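Local structure of response regulator CheY-like protein (Mesorhizobium loti, 3SNK) at residues A[48-53]-A[80-85]; A[93-98]-A[114-119]. The protein probably serves in pilus assembly, this chain being its CheY-like receiver domain, while the ATP binding and hydrolysis likely belong to the full-length protein. All coordinates share one frame; numbering follows the deposited sequence. Where two conformers were deposited one is given.

Contact 1: residues A[48-53]-A[80-85]; sequences DDFLKG and EARALW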
ATOM      1  N   ASP A  48      -6.566   0.804   8.584  1.00 69.20           N
ATOM      2  CA  ASP A  48      -5.979   0.737   9.919  1.00 69.43           C
ATOM      3  C   ASP A  48      -5.322  -0.624  10.265  1.00 68.42           C
ATOM      4  O   ASP A  48      -4.539  -0.656  11.218  1.00 67.57           O
ATOM      5  CB  ASP A  48      -7.009   1.129  10.990  1.00 76.48           C
ATOM      6  CG  ASP A  48      -7.463   2.587  10.920  1.00 94.75           C
ATOM      7  OD1 ASP A  48      -6.819   3.382  10.187  1.00 93.06           O
ATOM      8  OD2 ASP A  48      -8.451   2.937  11.614  1.00106.28           O
ATOM      9  N   ASP A  49      -5.563  -1.709   9.475  1.00 62.04           N
ATOM     10  CA  ASP A  49      -4.947  -3.034   9.697  1.00 60.68           C
ATOM     11  C   ASP A  49      -3.444  -3.008   9.386  1.00 58.62           C
ATOM     12  O   ASP A  49      -2.697  -3.905   9.800  1.00 56.73           O
ATOM     13  CB  ASP A  49      -5.640  -4.145   8.897  1.00 63.41           C
ATOM     14  CG  ASP A  49      -6.875  -4.729   9.591  1.00 80.38           C
ATOM     15  OD1 ASP A  49      -7.691  -3.939  10.127  1.00 80.12           O
ATOM     16  OD2 ASP A  49      -7.035  -5.969   9.573  1.00 91.77           O
ATOM     17  N   PHE A  50      -3.007  -1.958   8.676  1.00 50.46           N
ATOM     18  CA  PHE A  50      -1.605  -1.746   8.354  1.00 45.68           C
ATOM     19  C   PHE A  50      -0.793  -1.569   9.655  1.00 51.64           C
ATOM     20  O   PHE A  50       0.333  -2.058   9.746  1.00 49.22           O
ATOM     21  CB  PHE A  50      -1.469  -0.519   7.446  1.00 45.42           C
ATOM     22  CG  PHE A  50      -0.049  -0.067   7.219  1.00 43.96           C
ATOM     23  CD1 PHE A  50       0.729  -0.640   6.221  1.00 44.06           C
ATOM     24  CD2 PHE A  50       0.519   0.926   8.015  1.00 46.10           C
ATOM     25  CE1 PHE A  50       2.053  -0.218   6.009  1.00 43.06           C
ATOM     26  CE2 PHE A  50       1.850   1.333   7.814  1.00 45.60           C
ATOM     27  CZ  PHE A  50       2.601   0.758   6.815  1.00 41.34           C
ATOM     28  N   LEU A  51      -1.389  -0.884  10.664  1.00 53.01           N
ATOM     29  CA  LEU A  51      -0.762  -0.584  11.952  1.00 54.81           C
ATOM     30  C   LEU A  51      -0.388  -1.836  12.741  1.00 60.59           C
ATOM     31  O   LEU A  51       0.463  -1.761  13.627  1.00 59.50           O
ATOM     32  CB  LEU A  51      -1.689   0.290  12.809  1.00 58.53           C
ATOM     33  CG  LEU A  51      -2.042   1.679  12.256  1.00 63.91           C
ATOM     34  CD1 LEU A  51      -3.121   2.323  13.100  1.00 67.41           C
ATOM     35  CD2 LEU A  51      -0.810   2.588  12.195  1.00 63.73           C
ATOM     36  N   LYS A  52      -1.019  -2.977  12.424  1.00 58.42           N
ATOM     37  CA  LYS A  52      -0.796  -4.245  13.113  1.00 60.14           C
ATOM     38  C   LYS A  52       0.474  -4.940  12.648  1.00 60.61           C
ATOM     39  O   LYS A  52       0.976  -5.821  13.340  1.00 60.87           O
ATOM     40  CB  LYS A  52      -2.004  -5.178  12.914  1.00 64.99           C
ATOM     41  CG  LYS A  52      -3.235  -4.791  13.718  1.00 80.01           C
ATOM     42  CD  LYS A  52      -4.463  -5.495  13.152  1.00 93.90           C
ATOM     43  CE  LYS A  52      -5.743  -5.109  13.846  1.00106.99           C
ATOM     44  NZ  LYS A  52      -6.872  -5.977  13.419  1.00119.27           N
ATOM     45  N   GLY A  53       0.983  -4.558  11.484  1.00 54.70           N
ATOM     46  CA  GLY A  53       2.169  -5.186  10.922  1.00 52.50           C
ATOM     47  C   GLY A  53       1.821  -6.499  10.235  1.00 56.75           C
ATOM     48  O   GLY A  53       0.650  -6.900  10.207  1.00 55.50           O
ATOM     49  N   GLU A  80       6.694   4.336  12.759  1.00 43.60           N
ATOM     50  CA  GLU A  80       7.190   3.202  13.543  1.00 43.28           C
ATOM     51  C   GLU A  80       6.461   1.944  13.120  1.00 45.60           C
ATOM     52  O   GLU A  80       7.094   0.896  13.036  1.00 44.55           O
ATOM     53  CB  GLU A  80       7.023   3.418  15.056  1.00 45.79           C
ATOM     54  CG  GLU A  80       7.893   4.507  15.656  1.00 51.39           C
ATOM     55  CD  GLU A  80       7.311   5.909  15.625  1.00 63.02           C
ATOM     56  OE1 GLU A  80       6.343   6.157  14.866  1.00 56.88           O
ATOM     57  OE2 GLU A  80       7.861   6.778  16.337  1.00 57.88           O
ATOM     58  N   ALA A  81       5.140   2.043  12.834  1.00 43.55           N
ATOM     59  CA  ALA A  81       4.352   0.900  12.359  1.00 43.94           C
ATOM     60  C   ALA A  81       4.841   0.458  10.972  1.00 45.38           C
ATOM     61  O   ALA A  81       4.820  -0.738  10.685  1.00 46.30           O
ATOM     62  CB  ALA A  81       2.857   1.217  12.338  1.00 46.58           C
ATOM     63  N   ARG A  82       5.321   1.390  10.130  1.00 40.03           N
ATOM     64  CA  ARG A  82       5.858   1.023   8.813  0.50 37.40           C
ATOM     65  C   ARG A  82       7.044   0.066   9.012  1.00 40.31           C
ATOM     66  O   ARG A  82       7.191  -0.889   8.251  1.00 39.03           O
ATOM     67  CB  ARG A  82       6.271   2.266   8.002  0.50 33.56           C
ATOM     68  CG  ARG A  82       6.590   2.003   6.528  0.50 35.59           C
ATOM     69  CD  ARG A  82       8.055   1.619   6.276  0.50 29.87           C
ATOM     70  NE  ARG A  82       8.374   1.638   4.851  0.50 24.17           N
ATOM     71  CZ  ARG A  82       8.480   0.558   4.080  0.50 32.92           C
ATOM     72  NH1 ARG A  82       8.364  -0.655   4.604  0.50 25.01           N
ATOM     73  NH2 ARG A  82       8.723   0.684   2.781  0.50 21.96           N
ATOM     74  N   ALA A  83       7.879   0.316  10.053  1.00 36.38           N
ATOM     75  CA  ALA A  83       9.052  -0.530  10.375  1.00 34.90           C
ATOM     76  C   ALA A  83       8.658  -1.952  10.760  1.00 39.02           C
ATOM     77  O   ALA A  83       9.516  -2.824  10.728  1.00 40.46           O
ATOM     78  CB  ALA A  83       9.892   0.106  11.475  1.00 35.64           C
ATOM     79  N   LEU A  84       7.383  -2.215  11.118  1.00 39.59           N
ATOM     80  CA  LEU A  84       6.907  -3.575  11.419  1.00 41.37           C
ATOM     81  C   LEU A  84       6.955  -4.443  10.151  1.00 44.90           C
ATOM     82  O   LEU A  84       7.134  -5.668  10.228  1.00 44.93           O
ATOM     83  CB  LEU A  84       5.461  -3.568  11.984  1.00 42.81           C
ATOM     84  CG  LEU A  84       5.248  -2.944  13.372  1.00 49.01           C
ATOM     85  CD1 LEU A  84       3.759  -2.765  13.656  1.00 50.52           C
ATOM     86  CD2 LEU A  84       5.897  -3.785  14.484  1.00 50.99           C
ATOM     87  N   TRP A  85       6.792  -3.785   8.992  1.00 40.67           N
ATOM     88  CA  TRP A  85       6.805  -4.371   7.647  1.00 39.45           C
ATOM     89  C   TRP A  85       8.232  -4.482   7.099  1.00 44.71           C
ATOM     90  O   TRP A  85       8.419  -4.936   5.978  1.00 44.94           O
ATOM     91  CB  TRP A  85       5.938  -3.520   6.703  1.00 37.64           C
ATOM     92  CG  TRP A  85       4.491  -3.545   7.063  1.00 40.01           C
ATOM     93  CD1 TRP A  85       3.853  -2.730   7.957  1.00 43.47           C
ATOM     94  CD2 TRP A  85       3.561  -4.581   6.732  1.00 40.87           C
ATOM     95  NE1 TRP A  85       2.543  -3.120   8.097  1.00 43.77           N
ATOM     96  CE2 TRP A  85       2.334  -4.253   7.347  1.00 45.68           C
ATOM     97  CE3 TRP A  85       3.630  -5.729   5.921  1.00 42.46           C
ATOM     98  CZ2 TRP A  85       1.194  -5.048   7.204  1.00 46.78           C
ATOM     99  CZ3 TRP A  85       2.489  -6.493   5.746  1.00 44.94           C
ATOM    100  CH2 TRP A  85       1.292  -6.157   6.389  1.00 46.71           C
TER
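Phe50 and Trp85 meet because their first torsions bring their rings together where a 3-10 segment meets helix 78-82 in a CheY-like receiver fold: Phe50 swings its CG opposite the backbone N (chi1 171°), while Trp85 sets its own opposite the carbonyl carbon (chi1 -66°). The 3-10 turn 48-52 follows strand 40-45, and it is held here against residues 80-85, on and after the short helix 78-82. The two rings form an offset stack, the phenyl over the five-membered part of the indole, with centroids 4.5 Å apart and planes only 11° from parallel.

The opposite face of the indole is taken by backbone: Gly53 C sits 3.4 Å from Trp85 CZ2, so the ring is sandwiched. In its own plane, Trp85 NE1 donates an almost straight hydrogen bond of 3.0 Å to a lone pair of Phe50 O. That carbonyl also accepts from Gly53 N, so two donors grip it, one from its own turn and one from the indole. With an alanine in place of Trp85, Phe50 O would probably lose its side-chain donor and a gap would open between the phenyl ring and Gly53.

Beyond the stack, Phe50 CZ reaches Arg82 CA at 3.8 Å, while the guanidinium runs on to the carbonyls of Met108, Asn109 and Val88. Phe20 meets the indole at a steep angle, and Val63 of strand 62-68 touches both rings, so the stack belongs to the core beside the sheet. Nearer the surface, Leu51 CD2 rests on Ala81 CB. Gly53 has a positive phi and a bare CA, which lets Leu84 CB come within 3.8 Å of it, and Leu84 CD1 lies 3.4 Å from Leu51 O.

Contact 2: residues A[93-98]-A[114-119]; sequences VSDELT and LHKPLD
Val93 and Ser94 pair in parallel with Leu114 and His115, joining the two strands of the beta-alpha-beta unit 90-94, 99-107, 112-115 at the edge of the receiver-type sheet. Ser94 N gives a 3.0 Å hydrogen bond to Leu114 O. The same oxygen also accepts a hydrogen bond from a water and a CA-H...O contact from Val93. Ser94 accepts in turn: Lys116 N donates to its O at 3.3 Å, and the CA-H of His115 also points at this oxygen.

Ser94 OG is used twice: it donates to Asp95 O at 2.7 Å and accepts from the water that bridges it to Leu114 O. On the other face of the sheet, Val93 CG2 touches Leu118 CD2 at 3.8 Å, and Val93 CG1 lies against Lys116 CG; Phe26 of helix 24-36 covers this patch.

Lys116 stretches out beyond CG, and its NZ makes salt bridges to Asp23 and Asp66. Together with the cis peptide bond before Pro117, this is consistent with the lysine-cis-proline motif of receiver domains, where the lysine reaches the acidic pocket. The His115 ring turns its edge toward the loop that follows strand 90-94, with CE1 3.6 Å from Glu96 N.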
ATOM      1  N   VAL A  93      -0.898   5.260  -2.139  1.00 45.18           N
ATOM      2  CA  VAL A  93      -1.951   5.823  -2.965  1.00 46.93           C
ATOM      3  C   VAL A  93      -2.661   6.838  -2.091  1.00 53.53           C
ATOM      4  O   VAL A  93      -3.076   6.533  -0.965  1.00 51.82           O
ATOM      5  CB  VAL A  93      -2.925   4.769  -3.576  1.00 50.39           C
ATOM      6  CG1 VAL A  93      -3.886   5.422  -4.574  1.00 52.16           C
ATOM      7  CG2 VAL A  93      -2.161   3.627  -4.235  1.00 48.95           C
ATOM      8  N   SER A  94      -2.784   8.056  -2.594  1.00 52.72           N
ATOM      9  CA  SER A  94      -3.483   9.085  -1.851  1.00 54.53           C
ATOM     10  C   SER A  94      -4.084  10.094  -2.785  1.00 60.43           C
ATOM     11  O   SER A  94      -3.731  10.152  -3.966  1.00 60.44           O
ATOM     12  CB  SER A  94      -2.521   9.784  -0.886  1.00 57.90           C
ATOM     13  OG  SER A  94      -1.682  10.704  -1.569  1.00 63.78           O
ATOM     14  N   ASP A  95      -4.951  10.942  -2.233  1.00 59.34           N
ATOM     15  CA  ASP A  95      -5.463  12.125  -2.920  1.00 61.90           C
ATOM     16  C   ASP A  95      -4.392  13.194  -2.636  1.00 62.43           C
ATOM     17  O   ASP A  95      -3.302  12.822  -2.197  1.00 58.03           O
ATOM     18  CB  ASP A  95      -6.865  12.484  -2.397  1.00 67.31           C
ATOM     19  CG  ASP A  95      -7.929  11.476  -2.796  1.00 82.59           C
ATOM     20  OD1 ASP A  95      -8.256  11.403  -4.012  1.00 86.75           O
ATOM     21  OD2 ASP A  95      -8.440  10.764  -1.899  1.00 86.21           O
ATOM     22  N   GLU A  96      -4.662  14.478  -2.843  1.00 61.04           N
ATOM     23  CA  GLU A  96      -3.649  15.498  -2.545  1.00 62.37           C
ATOM     24  C   GLU A  96      -3.423  15.592  -1.044  1.00 64.07           C
ATOM     25  O   GLU A  96      -4.364  15.434  -0.260  1.00 63.56           O
ATOM     26  CB  GLU A  96      -4.049  16.877  -3.111  1.00 69.18           C
ATOM     27  CG  GLU A  96      -2.843  17.758  -3.408  1.00 86.91           C
ATOM     28  CD  GLU A  96      -3.065  19.252  -3.257  1.00119.66           C
ATOM     29  OE1 GLU A  96      -3.922  19.807  -3.983  1.00118.24           O
ATOM     30  OE2 GLU A  96      -2.355  19.873  -2.432  1.00119.30           O
ATOM     31  N   LEU A  97      -2.166  15.819  -0.653  1.00 58.53           N
ATOM     32  CA  LEU A  97      -1.747  15.948   0.739  1.00 57.14           C
ATOM     33  C   LEU A  97      -1.189  17.333   1.034  1.00 63.12           C
ATOM     34  O   LEU A  97      -0.764  18.019   0.101  1.00 61.81           O
ATOM     35  CB  LEU A  97      -0.647  14.912   1.046  1.00 52.10           C
ATOM     36  CG  LEU A  97      -0.982  13.438   0.872  1.00 53.67           C
ATOM     37  CD1 LEU A  97       0.258  12.571   1.138  1.00 51.08           C
ATOM     38  CD2 LEU A  97      -2.169  13.011   1.759  1.00 55.46           C
ATOM     39  N   THR A  98      -1.120  17.703   2.341  1.00 62.43           N
ATOM     40  CA  THR A  98      -0.481  18.943   2.806  1.00 66.47           C
ATOM     41  C   THR A  98       0.992  18.668   2.939  1.00 70.74           C
ATOM     42  O   THR A  98       1.403  17.502   2.912  1.00 66.52           O
ATOM     43  CB  THR A  98      -1.071  19.473   4.140  1.00 77.48           C
ATOM     44  OG1 THR A  98      -0.887  18.515   5.180  1.00 79.46           O
ATOM     45  CG2 THR A  98      -2.529  19.886   4.032  1.00 77.47           C
ATOM     46  N   LEU A 114       1.279   7.137  -5.786  1.00 50.37           N
ATOM     47  CA  LEU A 114       0.261   7.183  -6.832  1.00 52.08           C
ATOM     48  C   LEU A 114      -0.901   8.053  -6.395  1.00 59.16           C
ATOM     49  O   LEU A 114      -1.255   8.070  -5.214  1.00 57.78           O
ATOM     50  CB  LEU A 114      -0.196   5.764  -7.205  1.00 51.36           C
ATOM     51  CG  LEU A 114       0.945   4.759  -7.559  1.00 55.61           C
ATOM     52  CD1 LEU A 114       0.398   3.352  -7.759  1.00 54.90           C
ATOM     53  CD2 LEU A 114       1.732   5.198  -8.801  1.00 59.17           C
ATOM     54  N   HIS A 115      -1.443   8.835  -7.333  1.00 60.71           N
ATOM     55  CA  HIS A 115      -2.529   9.785  -7.107  1.00 64.06           C
ATOM     56  C   HIS A 115      -3.831   9.228  -7.683  1.00 72.88           C
ATOM     57  O   HIS A 115      -3.851   8.772  -8.827  1.00 73.44           O
ATOM     58  CB  HIS A 115      -2.146  11.150  -7.728  1.00 67.98           C
ATOM     59  CG  HIS A 115      -3.109  12.270  -7.459  1.00 75.26           C
ATOM     60  ND1 HIS A 115      -3.207  12.860  -6.205  1.00 77.78           N
ATOM     61  CD2 HIS A 115      -3.940  12.920  -8.313  1.00 80.76           C
ATOM     62  CE1 HIS A 115      -4.122  13.814  -6.326  1.00 80.70           C
ATOM     63  NE2 HIS A 115      -4.597  13.887  -7.575  1.00 82.76           N
ATOM     64  N   LYS A 116      -4.912   9.256  -6.878  1.00 72.73           N
ATOM     65  CA  LYS A 116      -6.248   8.765  -7.229  1.00 74.97           C
ATOM     66  C   LYS A 116      -6.984   9.714  -8.202  1.00 84.86           C
ATOM     67  O   LYS A 116      -6.927  10.932  -8.001  1.00 86.48           O
ATOM     68  CB  LYS A 116      -7.093   8.582  -5.967  1.00 78.51           C
ATOM     69  CG  LYS A 116      -7.185   7.151  -5.472  1.00 90.48           C
ATOM     70  CD  LYS A 116      -8.109   7.072  -4.263  1.00 93.78           C
ATOM     71  CE  LYS A 116      -8.243   5.682  -3.701  1.00 88.11           C
ATOM     72  NZ  LYS A 116      -9.148   5.672  -2.529  1.00 88.15           N
ATOM     73  N   PRO A 117      -7.705   9.207  -9.239  1.00 84.82           N
ATOM     74  CA  PRO A 117      -7.889   7.791  -9.622  1.00 83.87           C
ATOM     75  C   PRO A 117      -6.653   7.242 -10.330  1.00 89.04           C
ATOM     76  O   PRO A 117      -6.146   7.877 -11.261  1.00 88.95           O
ATOM     77  CB  PRO A 117      -9.123   7.840 -10.543  1.00 87.97           C
ATOM     78  CG  PRO A 117      -9.076   9.197 -11.176  1.00 94.36           C
ATOM     79  CD  PRO A 117      -8.425  10.116 -10.163  1.00 89.85           C
ATOM     80  N   LEU A 118      -6.128   6.096  -9.863  1.00 87.60           N
ATOM     81  CA  LEU A 118      -4.925   5.567 -10.507  1.00 87.93           C
ATOM     82  C   LEU A 118      -5.276   4.841 -11.787  1.00 93.64           C
ATOM     83  O   LEU A 118      -6.298   4.155 -11.850  1.00 93.66           O
ATOM     84  CB  LEU A 118      -4.037   4.681  -9.596  1.00 85.76           C
ATOM     85  CG  LEU A 118      -4.644   3.552  -8.735  1.00 89.99           C
ATOM     86  CD1 LEU A 118      -5.027   2.322  -9.562  1.00 91.00           C
ATOM     87  CD2 LEU A 118      -3.625   3.084  -7.722  1.00 90.87           C
ATOM     88  N   ASP A 119      -4.444   5.029 -12.821  1.00 91.88           N
ATOM     89  CA  ASP A 119      -4.615   4.335 -14.093  1.00 93.57           C
ATOM     90  C   ASP A 119      -4.008   2.934 -13.945  1.00 94.89           C
ATOM     91  O   ASP A 119      -3.205   2.697 -13.025  1.00 92.85           O
ATOM     92  CB  ASP A 119      -3.998   5.126 -15.275  1.00 98.44           C
ATOM     93  CG  ASP A 119      -2.561   5.586 -15.075  1.00111.26           C
ATOM     94  OD1 ASP A 119      -2.306   6.338 -14.106  1.00112.28           O
ATOM     95  OD2 ASP A 119      -1.705   5.244 -15.923  1.00116.69           O
TER
HETATM   96  O   HOH W   1       0.417   9.140  -2.993  1.00 51.76           O

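From the N terminus, the chain builds strands 15-20 and 40-45 before the turn 48-53 opens contact 1. It then runs through the central strand 62-68 and into helix 78-82, where 80-85 closes that loop. Strand 90-94 follows directly, and contact 2 opens at its end, to be closed by 114-119 after helix 99-107. The two loops therefore lie in series, neither nested nor crossed. Their centres are 20 Å apart on opposite sides of the chain's centre, with nearest atoms about 10 Å apart. Contact 1 ties the connection after strand 40-45 to helix 78-82; contact 2 ties the last two strands of the sheet together.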